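Conserved hypothetical protein NMB0706 (PDB 1RV9) is of unknown function but belongs to the multi-copper polyphenol oxidoreductase (laccase) family and may be an enzyme. Local coordinates at residues R139-A151 / L206-V219. Residues are numbered along the deposited sequence; the frame is centred on the assembly and turned at random.
Sequences RGLAGGVLQNTIA and LYALARLILKREGV
L141 is the knob of this contact: its side chain sits in a hole on helix 206-217 framed by L206, L209, A210 and I213. With CG anti to the backbone N (chi1 -172°) the isobutyl group reaches across to that helix, and its two methyls split the work. L141 CD2 meets L209 CB and L206 CD2, each at 3.9 Å, while L141 CD1 lies 3.8 Å from I213 CD1. I213 in turn is a bump between the two short helices, its CD1 beside L141 and its CG2 under the amide of Q147, 3.6 Å from Q147 OE1. Further along, L146 pushes CD1 against the branch of L214, 4.0 Å from L214 CG, with the small A210 next to it. I150 closes this apolar row, its CD1 3.5 Å from V219 CG2 and also against E217 CG. The outer border is polar but has no hydrogen bond across it: the E217 carboxylate lies against the aliphatic part of Q147, its plane steep to the amide, and Q147 NE2 comes to the edge of the R216 guanidinium. At G144 a Schellman motif ends one helix and the next starts at once, so segment 139-143 crosses helix 206-217 at 25° and segment 145-151 at -40°. L146 and L214 also touch strands 131-136 and 119-125 respectively, so the pair packs on one face of the six-stranded mixed sheet, consistent with an outer helical layer of the alpha-beta-beta-alpha architecture.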
ATOM      1  N   ARG A 139       0.603   8.513  -8.982  1.00  8.68           N
ATOM      2  CA  ARG A 139       1.758   8.563  -9.875  1.00  9.25           C
ATOM      3  C   ARG A 139       2.349   7.179 -10.123  1.00  7.93           C
ATOM      4  O   ARG A 139       2.581   6.792 -11.269  1.00  9.15           O
ATOM      5  CB  ARG A 139       2.827   9.501  -9.306  1.00 11.09           C
ATOM      6  CG  ARG A 139       2.454  10.972  -9.409  1.00 12.17           C
ATOM      7  CD  ARG A 139       3.415  11.859  -8.635  1.00 16.49           C
ATOM      8  NE  ARG A 139       2.999  13.259  -8.689  1.00 14.33           N
ATOM      9  CZ  ARG A 139       3.155  14.052  -9.743  1.00 17.66           C
ATOM     10  NH1 ARG A 139       3.734  13.596 -10.847  1.00 19.27           N
ATOM     11  NH2 ARG A 139       2.714  15.303  -9.701  1.00 16.26           N
ATOM     12  N   GLY A 140       2.600   6.433  -9.054  1.00  7.86           N
ATOM     13  CA  GLY A 140       3.162   5.104  -9.220  1.00  8.11           C
ATOM     14  C   GLY A 140       2.188   4.149  -9.884  1.00  8.92           C
ATOM     15  O   GLY A 140       2.583   3.271 -10.659  1.00  9.18           O
ATOM     16  N   LEU A 141       0.905   4.317  -9.586  1.00  8.12           N
ATOM     17  CA  LEU A 141      -0.112   3.445 -10.157  1.00  8.52           C
ATOM     18  C   LEU A 141      -0.185   3.666 -11.668  1.00  8.67           C
ATOM     19  O   LEU A 141      -0.162   2.710 -12.448  1.00  9.97           O
ATOM     20  CB  LEU A 141      -1.472   3.719  -9.502  1.00  8.32           C
ATOM     21  CG  LEU A 141      -2.618   2.766  -9.860  1.00  8.21           C
ATOM     22  CD1 LEU A 141      -2.243   1.341  -9.478  1.00  8.28           C
ATOM     23  CD2 LEU A 141      -3.892   3.196  -9.139  1.00  9.77           C
ATOM     24  N   ALA A 142      -0.254   4.925 -12.081  1.00  9.50           N
ATOM     25  CA  ALA A 142      -0.319   5.241 -13.502  1.00  9.86           C
ATOM     26  C   ALA A 142       1.015   4.931 -14.177  1.00 10.19           C
ATOM     27  O   ALA A 142       1.064   4.664 -15.380  1.00 11.11           O
ATOM     28  CB  ALA A 142      -0.676   6.716 -13.698  1.00  9.94           C
ATOM     29  N   GLY A 143       2.088   4.955 -13.390  1.00  9.65           N
ATOM     30  CA  GLY A 143       3.419   4.698 -13.918  1.00  9.09           C
ATOM     31  C   GLY A 143       3.786   3.239 -14.123  1.00  8.65           C
ATOM     32  O   GLY A 143       4.750   2.940 -14.837  1.00  9.00           O
ATOM     33  N   GLY A 144       3.044   2.337 -13.483  1.00  7.85           N
ATOM     34  CA  GLY A 144       3.299   0.916 -13.637  1.00  8.10           C
ATOM     35  C   GLY A 144       3.976   0.209 -12.474  1.00  8.62           C
ATOM     36  O   GLY A 144       4.623  -0.818 -12.672  1.00  9.71           O
ATOM     37  N   VAL A 145       3.831   0.732 -11.260  1.00  8.30           N
ATOM     38  CA  VAL A 145       4.465   0.086 -10.114  1.00  7.78           C
ATOM     39  C   VAL A 145       3.904  -1.318  -9.885  1.00  7.13           C
ATOM     40  O   VAL A 145       4.640  -2.227  -9.496  1.00  8.10           O
ATOM     41  CB  VAL A 145       4.312   0.931  -8.815  1.00  7.82           C
ATOM     42  CG1 VAL A 145       2.860   0.986  -8.384  1.00  8.33           C
ATOM     43  CG2 VAL A 145       5.192   0.345  -7.705  1.00  7.68           C
ATOM     44  N   LEU A 146       2.613  -1.508 -10.144  1.00  6.63           N
ATOM     45  CA  LEU A 146       2.015  -2.827  -9.945  1.00  7.95           C
ATOM     46  C   LEU A 146       2.545  -3.826 -10.972  1.00  8.63           C
ATOM     47  O   LEU A 146       2.895  -4.958 -10.625  1.00  7.89           O
ATOM     48  CB  LEU A 146       0.486  -2.749 -10.012  1.00  8.31           C
ATOM     49  CG  LEU A 146      -0.179  -1.869  -8.942  1.00  8.14           C
ATOM     50  CD1 LEU A 146      -1.683  -2.074  -8.967  1.00  8.41           C
ATOM     51  CD2 LEU A 146       0.358  -2.220  -7.560  1.00  9.92           C
ATOM     52  N   GLN A 147       2.617  -3.406 -12.232  1.00  9.21           N
ATOM     53  CA  GLN A 147       3.127  -4.283 -13.282  1.00  9.03           C
ATOM     54  C   GLN A 147       4.568  -4.689 -12.991  1.00  9.88           C
ATOM     55  O   GLN A 147       4.940  -5.846 -13.185  1.00 10.63           O
ATOM     56  CB  GLN A 147       3.048  -3.603 -14.657  1.00  9.00           C
ATOM     57  CG  GLN A 147       1.633  -3.305 -15.143  1.00  9.31           C
ATOM     58  CD  GLN A 147       1.160  -1.915 -14.764  1.00 11.93           C
ATOM     59  OE1 GLN A 147       1.253  -1.509 -13.605  1.00 10.50           O
ATOM     60  NE2 GLN A 147       0.642  -1.180 -15.742  1.00 11.41           N
ATOM     61  N   ASN A 148       5.381  -3.746 -12.516  1.00  9.12           N
ATOM     62  CA  ASN A 148       6.776  -4.051 -12.205  1.00  8.84           C
ATOM     63  C   ASN A 148       6.887  -4.996 -11.011  1.00  8.79           C
ATOM     64  O   ASN A 148       7.782  -5.842 -10.959  1.00  8.03           O
ATOM     65  CB  ASN A 148       7.565  -2.769 -11.918  1.00  9.97           C
ATOM     66  CG  ASN A 148       7.705  -1.887 -13.139  1.00 11.77           C
ATOM     67  OD1 ASN A 148       7.510  -2.339 -14.267  1.00 13.59           O
ATOM     68  ND2 ASN A 148       8.056  -0.625 -12.922  1.00 12.86           N
ATOM     69  N   THR A 149       5.982  -4.851 -10.049  1.00  8.64           N
ATOM     70  CA  THR A 149       6.001  -5.718  -8.876  1.00  9.06           C
ATOM     71  C   THR A 149       5.649  -7.143  -9.291  1.00  8.36           C
ATOM     72  O   THR A 149       6.313  -8.102  -8.902  1.00  9.20           O
ATOM     73  CB  THR A 149       5.005  -5.224  -7.815  1.00  7.91           C
ATOM     74  OG1 THR A 149       5.384  -3.907  -7.396  1.00  7.73           O
ATOM     75  CG2 THR A 149       5.000  -6.162  -6.601  1.00  8.56           C
ATOM     76  N   ILE A 150       4.601  -7.270 -10.095  1.00  8.63           N
ATOM     77  CA  ILE A 150       4.161  -8.570 -10.583  1.00  9.12           C
ATOM     78  C   ILE A 150       5.307  -9.274 -11.308  1.00  9.14           C
ATOM     79  O   ILE A 150       5.552 -10.466 -11.101  1.00  9.82           O
ATOM     80  CB  ILE A 150       2.955  -8.393 -11.537  1.00  7.99           C
ATOM     81  CG1 ILE A 150       1.721  -7.987 -10.727  1.00  9.35           C
ATOM     82  CG2 ILE A 150       2.704  -9.669 -12.331  1.00 10.06           C
ATOM     83  CD1 ILE A 150       0.578  -7.454 -11.566  1.00  9.24           C
ATOM     84  N   ALA A 151       6.017  -8.532 -12.151  1.00 10.40           N
ATOM     85  CA  ALA A 151       7.131  -9.096 -12.902  1.00 11.01           C
ATOM     86  C   ALA A 151       8.250  -9.567 -11.984  1.00 11.85           C
ATOM     87  O   ALA A 151       8.828 -10.638 -12.192  1.00 13.20           O
ATOM     88  CB  ALA A 151       7.674  -8.066 -13.886  1.00 12.87           C
ATOM     89  N   LEU A 206      -9.325   4.782  -6.805  1.00  8.92           N
ATOM     90  CA  LEU A 206      -8.067   4.045  -6.816  1.00  9.47           C
ATOM     91  C   LEU A 206      -8.260   2.536  -6.808  1.00  9.66           C
ATOM     92  O   LEU A 206      -7.478   1.804  -7.414  1.00  8.30           O
ATOM     93  CB  LEU A 206      -7.199   4.451  -5.622  1.00  8.56           C
ATOM     94  CG  LEU A 206      -6.548   5.832  -5.677  1.00 10.15           C
ATOM     95  CD1 LEU A 206      -5.975   6.169  -4.301  1.00  9.34           C
ATOM     96  CD2 LEU A 206      -5.456   5.850  -6.744  1.00  9.57           C
ATOM     97  N   TYR A 207      -9.288   2.062  -6.113  1.00  9.16           N
ATOM     98  CA  TYR A 207      -9.534   0.628  -6.060  1.00  9.15           C
ATOM     99  C   TYR A 207      -9.901   0.115  -7.446  1.00 10.38           C
ATOM    100  O   TYR A 207      -9.377  -0.902  -7.902  1.00 10.02           O
ATOM    101  CB  TYR A 207     -10.666   0.303  -5.080  1.00  9.29           C
ATOM    102  CG  TYR A 207     -10.377   0.678  -3.644  1.00  8.08           C
ATOM    103  CD1 TYR A 207      -9.177   0.312  -3.031  1.00  8.59           C
ATOM    104  CD2 TYR A 207     -11.317   1.377  -2.888  1.00 10.07           C
ATOM    105  CE1 TYR A 207      -8.926   0.635  -1.698  1.00  8.88           C
ATOM    106  CE2 TYR A 207     -11.074   1.704  -1.557  1.00 11.33           C
ATOM    107  CZ  TYR A 207      -9.880   1.329  -0.968  1.00  9.48           C
ATOM    108  OH  TYR A 207      -9.646   1.648   0.349  1.00 10.33           O
ATOM    109  N   ALA A 208     -10.803   0.827  -8.112  1.00 11.61           N
ATOM    110  CA  ALA A 208     -11.239   0.437  -9.447  1.00 11.68           C
ATOM    111  C   ALA A 208     -10.085   0.512 -10.440  1.00 10.89           C
ATOM    112  O   ALA A 208      -9.949  -0.347 -11.312  1.00 11.93           O
ATOM    113  CB  ALA A 208     -12.384   1.325  -9.902  1.00 10.87           C
ATOM    114  N   LEU A 209      -9.257   1.545 -10.314  1.00 10.71           N
ATOM    115  CA  LEU A 209      -8.113   1.691 -11.205  1.00  9.88           C
ATOM    116  C   LEU A 209      -7.161   0.519 -10.992  1.00 10.78           C
ATOM    117  O   LEU A 209      -6.651  -0.056 -11.949  1.00  8.95           O
ATOM    118  CB  LEU A 209      -7.381   3.014 -10.938  1.00 10.61           C
ATOM    119  CG  LEU A 209      -8.068   4.290 -11.445  1.00 10.96           C
ATOM    120  CD1 LEU A 209      -7.353   5.518 -10.891  1.00  9.29           C
ATOM    121  CD2 LEU A 209      -8.053   4.315 -12.972  1.00 11.29           C
ATOM    122  N   ALA A 210      -6.924   0.165  -9.733  1.00  9.23           N
ATOM    123  CA  ALA A 210      -6.031  -0.946  -9.429  1.00  9.91           C
ATOM    124  C   ALA A 210      -6.594  -2.262  -9.953  1.00 10.47           C
ATOM    125  O   ALA A 210      -5.856  -3.072 -10.504  1.00 11.32           O
ATOM    126  CB  ALA A 210      -5.787  -1.035  -7.924  1.00 11.11           C
ATOM    127  N   ARG A 211      -7.896  -2.476  -9.783  1.00 10.80           N
ATOM    128  CA  ARG A 211      -8.511  -3.712 -10.263  1.00 12.29           C
ATOM    129  C   ARG A 211      -8.373  -3.840 -11.774  1.00 13.23           C
ATOM    130  O   ARG A 211      -8.108  -4.926 -12.287  1.00 13.11           O
ATOM    131  CB  ARG A 211      -9.992  -3.777  -9.876  1.00 14.53           C
ATOM    132  CG  ARG A 211     -10.246  -3.914  -8.386  1.00 17.16           C
ATOM    133  CD  ARG A 211     -11.661  -4.410  -8.100  1.00 19.52           C
ATOM    134  NE  ARG A 211     -12.009  -4.262  -6.690  1.00 23.14           N
ATOM    135  CZ  ARG A 211     -12.340  -3.105  -6.124  1.00 24.63           C
ATOM    136  NH1 ARG A 211     -12.374  -1.994  -6.852  1.00 25.90           N
ATOM    137  NH2 ARG A 211     -12.624  -3.051  -4.828  1.00 25.28           N
ATOM    138  N   LEU A 212      -8.556  -2.731 -12.486  1.00 13.09           N
ATOM    139  CA  LEU A 212      -8.434  -2.732 -13.943  1.00 13.25           C
ATOM    140  C   LEU A 212      -7.018  -3.111 -14.358  1.00 12.60           C
ATOM    141  O   LEU A 212      -6.810  -3.976 -15.212  1.00 12.50           O
ATOM    142  CB  LEU A 212      -8.760  -1.346 -14.513  1.00 14.90           C
ATOM    143  CG  LEU A 212     -10.218  -0.945 -14.718  1.00 18.34           C
ATOM    144  CD1 LEU A 212     -10.297   0.523 -15.121  1.00 19.80           C
ATOM    145  CD2 LEU A 212     -10.838  -1.826 -15.797  1.00 19.52           C
ATOM    146  N   ILE A 213      -6.042  -2.449 -13.748  1.00 11.65           N
ATOM    147  CA  ILE A 213      -4.641  -2.695 -14.047  1.00 11.22           C
ATOM    148  C   ILE A 213      -4.231  -4.125 -13.697  1.00 11.43           C
ATOM    149  O   ILE A 213      -3.582  -4.805 -14.494  1.00 10.07           O
ATOM    150  CB  ILE A 213      -3.753  -1.670 -13.297  1.00 11.41           C
ATOM    151  CG1 ILE A 213      -3.989  -0.277 -13.888  1.00 10.21           C
ATOM    152  CG2 ILE A 213      -2.282  -2.057 -13.393  1.00 11.80           C
ATOM    153  CD1 ILE A 213      -3.389   0.860 -13.078  1.00  9.79           C
ATOM    154  N   LEU A 214      -4.619  -4.584 -12.513  1.00 11.28           N
ATOM    155  CA  LEU A 214      -4.282  -5.939 -12.086  1.00 11.15           C
ATOM    156  C   LEU A 214      -4.927  -6.982 -12.994  1.00 13.00           C
ATOM    157  O   LEU A 214      -4.282  -7.959 -13.378  1.00 12.43           O
ATOM    158  CB  LEU A 214      -4.726  -6.160 -10.639  1.00 11.42           C
ATOM    159  CG  LEU A 214      -3.935  -5.379  -9.587  1.00 11.22           C
ATOM    160  CD1 LEU A 214      -4.698  -5.374  -8.271  1.00 10.23           C
ATOM    161  CD2 LEU A 214      -2.551  -6.002  -9.419  1.00 10.74           C
ATOM    162  N   LYS A 215      -6.198  -6.776 -13.327  1.00 13.36           N
ATOM    163  CA  LYS A 215      -6.908  -7.704 -14.196  1.00 16.41           C
ATOM    164  C   LYS A 215      -6.278  -7.754 -15.574  1.00 16.50           C
ATOM    165  O   LYS A 215      -6.101  -8.830 -16.145  1.00 16.10           O
ATOM    166  CB  LYS A 215      -8.385  -7.306 -14.320  1.00 19.47           C
ATOM    167  CG  LYS A 215      -9.291  -7.896 -13.242  1.00 25.25           C
ATOM    168  CD  LYS A 215      -8.539  -8.878 -12.349  1.00 28.26           C
ATOM    169  CE  LYS A 215      -9.433  -9.991 -11.843  1.00 30.58           C
ATOM    170  NZ  LYS A 215      -8.664 -10.950 -11.002  1.00 31.76           N
ATOM    171  N   ARG A 216      -5.937  -6.589 -16.110  1.00 15.38           N
ATOM    172  CA  ARG A 216      -5.326  -6.526 -17.427  1.00 15.85           C
ATOM    173  C   ARG A 216      -3.977  -7.236 -17.448  1.00 15.37           C
ATOM    174  O   ARG A 216      -3.564  -7.772 -18.477  1.00 15.74           O
ATOM    175  CB  ARG A 216      -5.141  -5.070 -17.866  1.00 16.38           C
ATOM    176  CG  ARG A 216      -4.480  -4.943 -19.229  1.00 19.47           C
ATOM    177  CD  ARG A 216      -4.240  -3.500 -19.629  1.00 21.46           C
ATOM    178  NE  ARG A 216      -3.270  -2.834 -18.765  1.00 22.01           N
ATOM    179  CZ  ARG A 216      -2.754  -1.636 -19.019  1.00 22.69           C
ATOM    180  NH1 ARG A 216      -3.120  -0.977 -20.114  1.00 23.22           N
ATOM    181  NH2 ARG A 216      -1.881  -1.094 -18.182  1.00 24.72           N
ATOM    182  N   GLU A 217      -3.295  -7.247 -16.307  1.00 13.48           N
ATOM    183  CA  GLU A 217      -1.987  -7.878 -16.219  1.00 12.82           C
ATOM    184  C   GLU A 217      -2.100  -9.397 -16.090  1.00 11.87           C
ATOM    185  O   GLU A 217      -1.143 -10.118 -16.366  1.00 13.72           O
ATOM    186  CB  GLU A 217      -1.210  -7.289 -15.036  1.00 13.35           C
ATOM    187  CG  GLU A 217       0.290  -7.196 -15.250  1.00 15.01           C
ATOM    188  CD  GLU A 217       0.693  -6.341 -16.454  1.00 12.40           C
ATOM    189  OE1 GLU A 217      -0.166  -5.667 -17.070  1.00 13.56           O
ATOM    190  OE2 GLU A 217       1.895  -6.338 -16.777  1.00 14.49           O
ATOM    191  N   GLY A 218      -3.267  -9.875 -15.670  1.00 12.92           N
ATOM    192  CA  GLY A 218      -3.471 -11.309 -15.544  1.00 12.43           C
ATOM    193  C   GLY A 218      -3.565 -11.852 -14.134  1.00 13.42           C
ATOM    194  O   GLY A 218      -3.632 -13.064 -13.940  1.00 14.00           O
ATOM    195  N   VAL A 219      -3.569 -10.968 -13.141  1.00 12.96           N
ATOM    196  CA  VAL A 219      -3.659 -11.411 -11.755  1.00 13.17           C
ATOM    197  C   VAL A 219      -4.955 -12.195 -11.532  1.00 14.34           C
ATOM    198  O   VAL A 219      -6.045 -11.722 -11.855  1.00 14.54           O
ATOM    199  CB  VAL A 219      -3.576 -10.203 -10.794  1.00 11.09           C
ATOM    200  CG1 VAL A 219      -3.830 -10.645  -9.362  1.00 12.11           C
ATOM    201  CG2 VAL A 219      -2.192  -9.569 -10.908  1.00 12.41           C
TER